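Local coordinates for protein DynF (PDB 6UBL) that is of unknown function but belongs to the dynemicin biosynthesis pathway and holds a palmitic acid inside its beta barrel, consistent with binding a long, apolar ligand, at residues A[167-181]-A[193-205]. Sequence-based numbering, arbitrary orientation.
Sequences AGAPGKGQIYRMMPL and AYLTSLRFNMGGY. With PLM (palmitic acid), chain C.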
loop_
_atom_site.group_PDB
_atom_site.type_symbol
_atom_site.label_atom_id
_atom_site.label_comp_id
_atom_site.label_asym_id
_atom_site.label_seq_id
_atom_site.Cartn_x
_atom_site.Cartn_y
_atom_site.Cartn_z
ATOM N N ALA A 167 -19.873 12.667 -2.136
ATOM C CA ALA A 167 -21.054 11.832 -1.960
ATOM C C ALA A 167 -21.492 11.238 -3.296
ATOM O O ALA A 167 -21.428 11.894 -4.346
ATOM C CB ALA A 167 -22.190 12.662 -1.371
ATOM N N GLY A 168 -21.927 9.977 -3.254
ATOM C CA GLY A 168 -22.426 9.292 -4.418
ATOM C C GLY A 168 -21.372 8.728 -5.343
ATOM O O GLY A 168 -21.729 8.037 -6.307
ATOM N N ALA A 169 -20.093 8.995 -5.093
ATOM C CA ALA A 169 -19.076 8.706 -6.088
ATOM C C ALA A 169 -18.616 7.250 -6.033
ATOM O O ALA A 169 -18.518 6.658 -4.955
ATOM C CB ALA A 169 -17.872 9.617 -5.887
ATOM N N PRO A 170 -18.275 6.678 -7.189
ATOM C CA PRO A 170 -17.664 5.347 -7.205
ATOM C C PRO A 170 -16.176 5.426 -6.893
ATOM O O PRO A 170 -15.496 6.415 -7.197
ATOM C CB PRO A 170 -17.877 4.886 -8.650
ATOM C CG PRO A 170 -17.851 6.172 -9.444
ATOM C CD PRO A 170 -18.536 7.187 -8.551
ATOM N N GLY A 171 -15.670 4.357 -6.275
ATOM C CA GLY A 171 -14.268 4.247 -5.926
ATOM C C GLY A 171 -13.792 2.817 -6.050
ATOM O O GLY A 171 -14.569 1.906 -6.341
ATOM N N LYS A 172 -12.490 2.632 -5.847
ATOM C CA LYS A 172 -11.852 1.340 -6.026
ATOM C C LYS A 172 -10.826 1.100 -4.931
ATOM O O LYS A 172 -10.270 2.040 -4.363
ATOM C CB LYS A 172 -11.124 1.256 -7.382
ATOM C CG LYS A 172 -11.932 1.748 -8.571
ATOM C CD LYS A 172 -11.202 1.522 -9.887
ATOM C CE LYS A 172 -11.833 2.333 -11.010
ATOM N NZ LYS A 172 -11.226 2.007 -12.337
ATOM N N GLY A 173 -10.575 -0.174 -4.656
ATOM C CA GLY A 173 -9.425 -0.574 -3.864
ATOM C C GLY A 173 -8.326 -0.879 -4.865
ATOM O O GLY A 173 -8.556 -1.575 -5.857
ATOM N N GLN A 174 -7.156 -0.289 -4.647
ATOM C CA GLN A 174 -6.014 -0.450 -5.550
ATOM C C GLN A 174 -5.192 -1.630 -5.057
ATOM O O GLN A 174 -4.307 -1.502 -4.206
ATOM C CB GLN A 174 -5.212 0.837 -5.654
ATOM C CG GLN A 174 -6.068 1.987 -6.157
ATOM C CD GLN A 174 -6.629 1.751 -7.552
ATOM O OE1 GLN A 174 -6.104 0.941 -8.326
ATOM N NE2 GLN A 174 -7.695 2.463 -7.888
ATOM N N ILE A 175 -5.566 -2.810 -5.537
ATOM C CA ILE A 175 -4.953 -4.071 -5.151
ATOM C C ILE A 175 -4.410 -4.715 -6.418
ATOM O O ILE A 175 -5.178 -5.027 -7.340
ATOM C CB ILE A 175 -5.976 -4.998 -4.475
ATOM C CG1 ILE A 175 -6.494 -4.334 -3.187
ATOM C CG2 ILE A 175 -5.356 -6.357 -4.216
ATOM C CD1 ILE A 175 -7.832 -4.873 -2.713
ATOM N N TYR A 176 -3.097 -4.914 -6.477
ATOM C CA TYR A 176 -2.490 -5.582 -7.629
ATOM C C TYR A 176 -2.439 -7.075 -7.320
ATOM O O TYR A 176 -1.562 -7.543 -6.583
ATOM C CB TYR A 176 -1.131 -4.990 -8.002
ATOM C CG TYR A 176 -0.624 -5.546 -9.305
ATOM C CD1 TYR A 176 -1.196 -5.173 -10.529
ATOM C CD2 TYR A 176 0.438 -6.460 -9.342
ATOM C CE1 TYR A 176 -0.747 -5.700 -11.715
ATOM C CE2 TYR A 176 0.894 -6.976 -10.530
ATOM C CZ TYR A 176 0.304 -6.597 -11.735
ATOM O OH TYR A 176 0.748 -7.104 -12.908
ATOM N N ARG A 177 -3.413 -7.811 -7.870
ATOM C CA ARG A 177 -3.478 -9.266 -7.815
ATOM C C ARG A 177 -3.884 -9.823 -6.456
ATOM O O ARG A 177 -4.765 -10.694 -6.396
ATOM C CB ARG A 177 -2.176 -9.881 -8.319
ATOM C CG ARG A 177 -1.770 -9.341 -9.674
ATOM C CD ARG A 177 -0.684 -10.183 -10.291
ATOM N NE ARG A 177 -1.259 -11.251 -11.102
ATOM C CZ ARG A 177 -0.552 -12.065 -11.872
ATOM N NH1 ARG A 177 0.776 -11.969 -11.900
ATOM N NH2 ARG A 177 -1.160 -13.002 -12.580
ATOM N N MET A 178 -3.279 -9.341 -5.370
ATOM C CA MET A 178 -3.588 -9.903 -4.063
ATOM C C MET A 178 -3.134 -8.970 -2.944
ATOM O O MET A 178 -2.100 -8.283 -3.049
ATOM C CB MET A 178 -2.941 -11.291 -3.893
ATOM C CG MET A 178 -1.411 -11.254 -3.790
ATOM S SD MET A 178 -0.545 -12.845 -3.852
ATOM C CE MET A 178 -0.668 -13.227 -5.599
ATOM N N MET A 179 -3.927 -8.965 -1.864
ATOM C CA MET A 179 -3.632 -8.241 -0.621
ATOM C C MET A 179 -3.715 -9.259 0.511
ATOM O O MET A 179 -4.805 -9.828 0.746
ATOM C CB MET A 179 -4.683 -7.135 -0.419
ATOM C CG MET A 179 -5.036 -6.808 1.032
ATOM S SD MET A 179 -3.756 -5.832 1.852
ATOM C CE MET A 179 -3.711 -4.366 0.820
ATOM N N PRO A 180 -2.632 -9.510 1.256
ATOM C CA PRO A 180 -2.689 -10.531 2.312
ATOM C C PRO A 180 -3.597 -10.134 3.475
ATOM O O PRO A 180 -3.612 -8.988 3.922
ATOM C CB PRO A 180 -1.231 -10.665 2.773
ATOM C CG PRO A 180 -0.398 -9.965 1.736
ATOM C CD PRO A 180 -1.288 -8.907 1.139
ATOM N N LEU A 181 -4.360 -11.107 3.961
ATOM C CA LEU A 181 -5.171 -10.986 5.168
ATOM C C LEU A 181 -4.698 -12.004 6.192
ATOM O O LEU A 181 -4.591 -13.190 5.885
ATOM C CB LEU A 181 -6.656 -11.169 4.859
ATOM C CG LEU A 181 -7.229 -10.159 3.860
ATOM C CD1 LEU A 181 -8.694 -10.484 3.583
ATOM C CD2 LEU A 181 -7.079 -8.721 4.348
ATOM N N ALA A 193 -6.059 -15.643 3.948
ATOM C CA ALA A 193 -6.823 -15.345 2.749
ATOM C C ALA A 193 -6.202 -14.119 2.105
ATOM O O ALA A 193 -5.343 -13.451 2.691
ATOM C CB ALA A 193 -8.299 -15.103 3.080
ATOM N N TYR A 194 -6.641 -13.836 0.882
ATOM C CA TYR A 194 -6.212 -12.650 0.168
ATOM C C TYR A 194 -7.432 -11.920 -0.357
ATOM O O TYR A 194 -8.340 -12.533 -0.925
ATOM C CB TYR A 194 -5.288 -13.038 -1.000
ATOM C CG TYR A 194 -4.030 -13.735 -0.533
ATOM C CD1 TYR A 194 -4.025 -15.103 -0.302
ATOM C CD2 TYR A 194 -2.871 -13.024 -0.299
ATOM C CE1 TYR A 194 -2.891 -15.753 0.139
ATOM C CE2 TYR A 194 -1.721 -13.656 0.142
ATOM C CZ TYR A 194 -1.734 -15.010 0.358
ATOM O OH TYR A 194 -0.591 -15.641 0.800
ATOM N N LEU A 195 -7.434 -10.605 -0.180
ATOM C CA LEU A 195 -8.400 -9.742 -0.839
ATOM C C LEU A 195 -7.851 -9.474 -2.232
ATOM O O LEU A 195 -6.748 -8.926 -2.379
ATOM C CB LEU A 195 -8.532 -8.453 -0.039
ATOM C CG LEU A 195 -9.505 -7.361 -0.489
ATOM C CD1 LEU A 195 -10.931 -7.861 -0.383
ATOM C CD2 LEU A 195 -9.283 -6.134 0.379
ATOM N N THR A 196 -8.589 -9.900 -3.257
ATOM C CA THR A 196 -8.101 -9.796 -4.629
ATOM C C THR A 196 -8.715 -8.636 -5.401
ATOM O O THR A 196 -8.156 -8.233 -6.428
ATOM C CB THR A 196 -8.344 -11.103 -5.402
ATOM O OG1 THR A 196 -9.731 -11.431 -5.388
ATOM C CG2 THR A 196 -7.533 -12.242 -4.790
ATOM N N SER A 197 -9.875 -8.133 -4.980
ATOM C CA SER A 197 -10.420 -6.926 -5.581
ATOM C C SER A 197 -11.446 -6.328 -4.636
ATOM O O SER A 197 -12.010 -7.021 -3.789
ATOM C CB SER A 197 -11.045 -7.189 -6.950
ATOM O OG SER A 197 -12.259 -7.884 -6.814
ATOM N N LEU A 198 -11.686 -5.034 -4.809
ATOM C CA LEU A 198 -12.666 -4.308 -4.016
ATOM C C LEU A 198 -13.098 -3.102 -4.834
ATOM O O LEU A 198 -12.249 -2.357 -5.336
ATOM C CB LEU A 198 -12.047 -3.871 -2.687
ATOM C CG LEU A 198 -13.042 -3.325 -1.652
ATOM C CD1 LEU A 198 -12.544 -3.519 -0.242
ATOM C CD2 LEU A 198 -13.286 -1.850 -1.943
ATOM N N ARG A 199 -14.408 -2.915 -4.960
ATOM C CA ARG A 199 -14.986 -1.724 -5.553
ATOM C C ARG A 199 -16.028 -1.213 -4.573
ATOM O O ARG A 199 -16.586 -1.982 -3.783
ATOM C CB ARG A 199 -15.633 -2.079 -6.897
ATOM C CG ARG A 199 -14.677 -2.857 -7.797
ATOM C CD ARG A 199 -15.180 -3.005 -9.217
ATOM N NE ARG A 199 -14.089 -2.838 -10.175
ATOM C CZ ARG A 199 -13.831 -1.704 -10.817
ATOM N NH1 ARG A 199 -14.587 -0.635 -10.609
ATOM N NH2 ARG A 199 -12.818 -1.636 -11.669
ATOM N N PHE A 200 -16.258 0.097 -4.588
ATOM C CA PHE A 200 -17.197 0.677 -3.641
ATOM C C PHE A 200 -17.884 1.882 -4.255
ATOM O O PHE A 200 -17.456 2.415 -5.282
ATOM C CB PHE A 200 -16.537 1.023 -2.288
ATOM C CG PHE A 200 -15.527 2.149 -2.334
ATOM C CD1 PHE A 200 -15.910 3.466 -2.094
ATOM C CD2 PHE A 200 -14.181 1.893 -2.583
ATOM C CE1 PHE A 200 -14.982 4.495 -2.124
ATOM C CE2 PHE A 200 -13.257 2.917 -2.607
ATOM C CZ PHE A 200 -13.655 4.224 -2.375
ATOM N N ASN A 201 -18.974 2.288 -3.609
ATOM C CA ASN A 201 -19.663 3.524 -3.929
ATOM C C ASN A 201 -19.915 4.270 -2.636
ATOM O O ASN A 201 -20.374 3.677 -1.655
ATOM C CB ASN A 201 -21.023 3.282 -4.595
ATOM C CG ASN A 201 -20.902 2.583 -5.916
ATOM O OD1 ASN A 201 -20.463 3.166 -6.903
ATOM N ND2 ASN A 201 -21.293 1.318 -5.946
ATOM N N MET A 202 -19.606 5.557 -2.630
ATOM C CA MET A 202 -20.027 6.395 -1.520
ATOM C C MET A 202 -21.519 6.670 -1.641
ATOM O O MET A 202 -22.045 6.843 -2.746
ATOM C CB MET A 202 -19.280 7.723 -1.534
ATOM C CG MET A 202 -17.772 7.613 -1.415
ATOM S SD MET A 202 -17.195 6.623 -0.022
ATOM C CE MET A 202 -17.944 7.488 1.362
ATOM N N GLY A 203 -22.208 6.665 -0.504
ATOM C CA GLY A 203 -23.560 7.178 -0.452
ATOM C C GLY A 203 -23.556 8.638 -0.055
ATOM O O GLY A 203 -22.682 9.404 -0.472
ATOM N N GLY A 204 -24.525 9.033 0.768
ATOM C CA GLY A 204 -24.604 10.409 1.238
ATOM C C GLY A 204 -24.601 10.487 2.751
ATOM O O GLY A 204 -24.331 9.496 3.441
ATOM N N TYR A 205 -24.875 11.674 3.280
ATOM C CA TYR A 205 -24.892 11.838 4.724
ATOM C C TYR A 205 -26.025 11.022 5.337
ATOM O O TYR A 205 -27.120 10.905 4.769
ATOM C CB TYR A 205 -25.075 13.304 5.120
ATOM C CG TYR A 205 -23.833 14.145 4.946
ATOM C CD1 TYR A 205 -22.667 13.849 5.638
ATOM C CD2 TYR A 205 -23.843 15.258 4.128
ATOM C CE1 TYR A 205 -21.533 14.628 5.486
ATOM C CE2 TYR A 205 -22.730 16.048 3.974
ATOM C CZ TYR A 205 -21.570 15.729 4.656
ATOM O OH TYR A 205 -20.473 16.530 4.493
HETATM C C1 PLM C . -14.635 13.078 2.859
HETATM O O1 PLM C . -15.314 12.707 3.913
HETATM O O2 PLM C . -14.696 14.183 2.384
HETATM C C2 PLM C . -13.789 11.992 2.275
HETATM C C3 PLM C . -14.480 10.673 2.050
HETATM C C4 PLM C . -13.501 9.727 1.425
HETATM C C5 PLM C . -13.710 8.298 1.760
HETATM C C6 PLM C . -12.633 7.417 1.173
HETATM C C7 PLM C . -13.216 6.157 0.594
HETATM C C8 PLM C . -14.165 5.473 1.547
HETATM C C9 PLM C . -13.515 4.999 2.818
HETATM C CA PLM C . -13.063 3.568 2.719
HETATM C CB PLM C . -14.223 2.603 2.870
HETATM C CC PLM C . -13.844 1.390 3.667
HETATM C CD PLM C . -13.711 0.121 2.870
HETATM C CE PLM C . -12.724 -0.818 3.514
HETATM C CF PLM C . -12.861 -2.259 3.131
HETATM C CG PLM C . -11.865 -3.116 3.827
HETATM O O HOH W 1 -21.506 5.519 -7.596
HETATM O O HOH W 2 -9.741 -3.860 -6.679
HETATM O O HOH W 3 -7.825 -5.613 -7.630
#
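Phe-200 has CG between its backbone N and carbonyl carbon (chi1 68°), and this lays the ring against Gly-171. The CA of Gly-171 makes a CH-pi contact over one face, 3.7 Å from the centroid of the Phe-200 ring. Gly-171 has no side chain, so the ring can lie directly on its CA. The backbones of Gly-171 and Phe-200 form an antiparallel hydrogen-bonded pair, bonded in both directions. Gly-173 N to Leu-198 O and Met-202 N to Ala-169 O continue the ladder, each 2.8 Å long. Strands 170-183 and 193-205 make a beta hairpin in the wall of the barrel, and strand 37-50 pairs with the other edge of 193-205. Phe-200, Leu-198 and Met-202 touch the palmitic acid. Phe-200 CZ lies 3.6 Å from C7 of the palmitic acid, and Met-202 SD reaches C8. An alanine in place of Phe-200 would probably leave Gly-171 without its aromatic cover and the middle of the ligand's alkyl chain without this wall contact. On the opposite face of the sheet from Phe-200, Lys-172 and Arg-199 lie side by side; their like charges, NZ and NH2, are 4.0 Å apart, but the arginine is poorly ordered. The pairing breaks between Gly-173 and Met-179. Here Ile-175 CD1 packs crosswise on Leu-195, 3.6 Å from CD2, and a water lies within hydrogen-bonding distance of both Ile-175 O and Thr-196 O. Arg-177 turns away to form salt bridges with Glu-124, Asp-159 and Asp-119 of the second subunit. Pairing resumes with Met-179 N to Leu-195 O, a bent bond (131°). Met-178 lies alongside Tyr-194 in a Met-aromatic contact, SD standing obliquely 4.7 Å from the centroid of the Tyr-194 ring. Pro-180 CA touches the same ring at CD2 (3.6 Å).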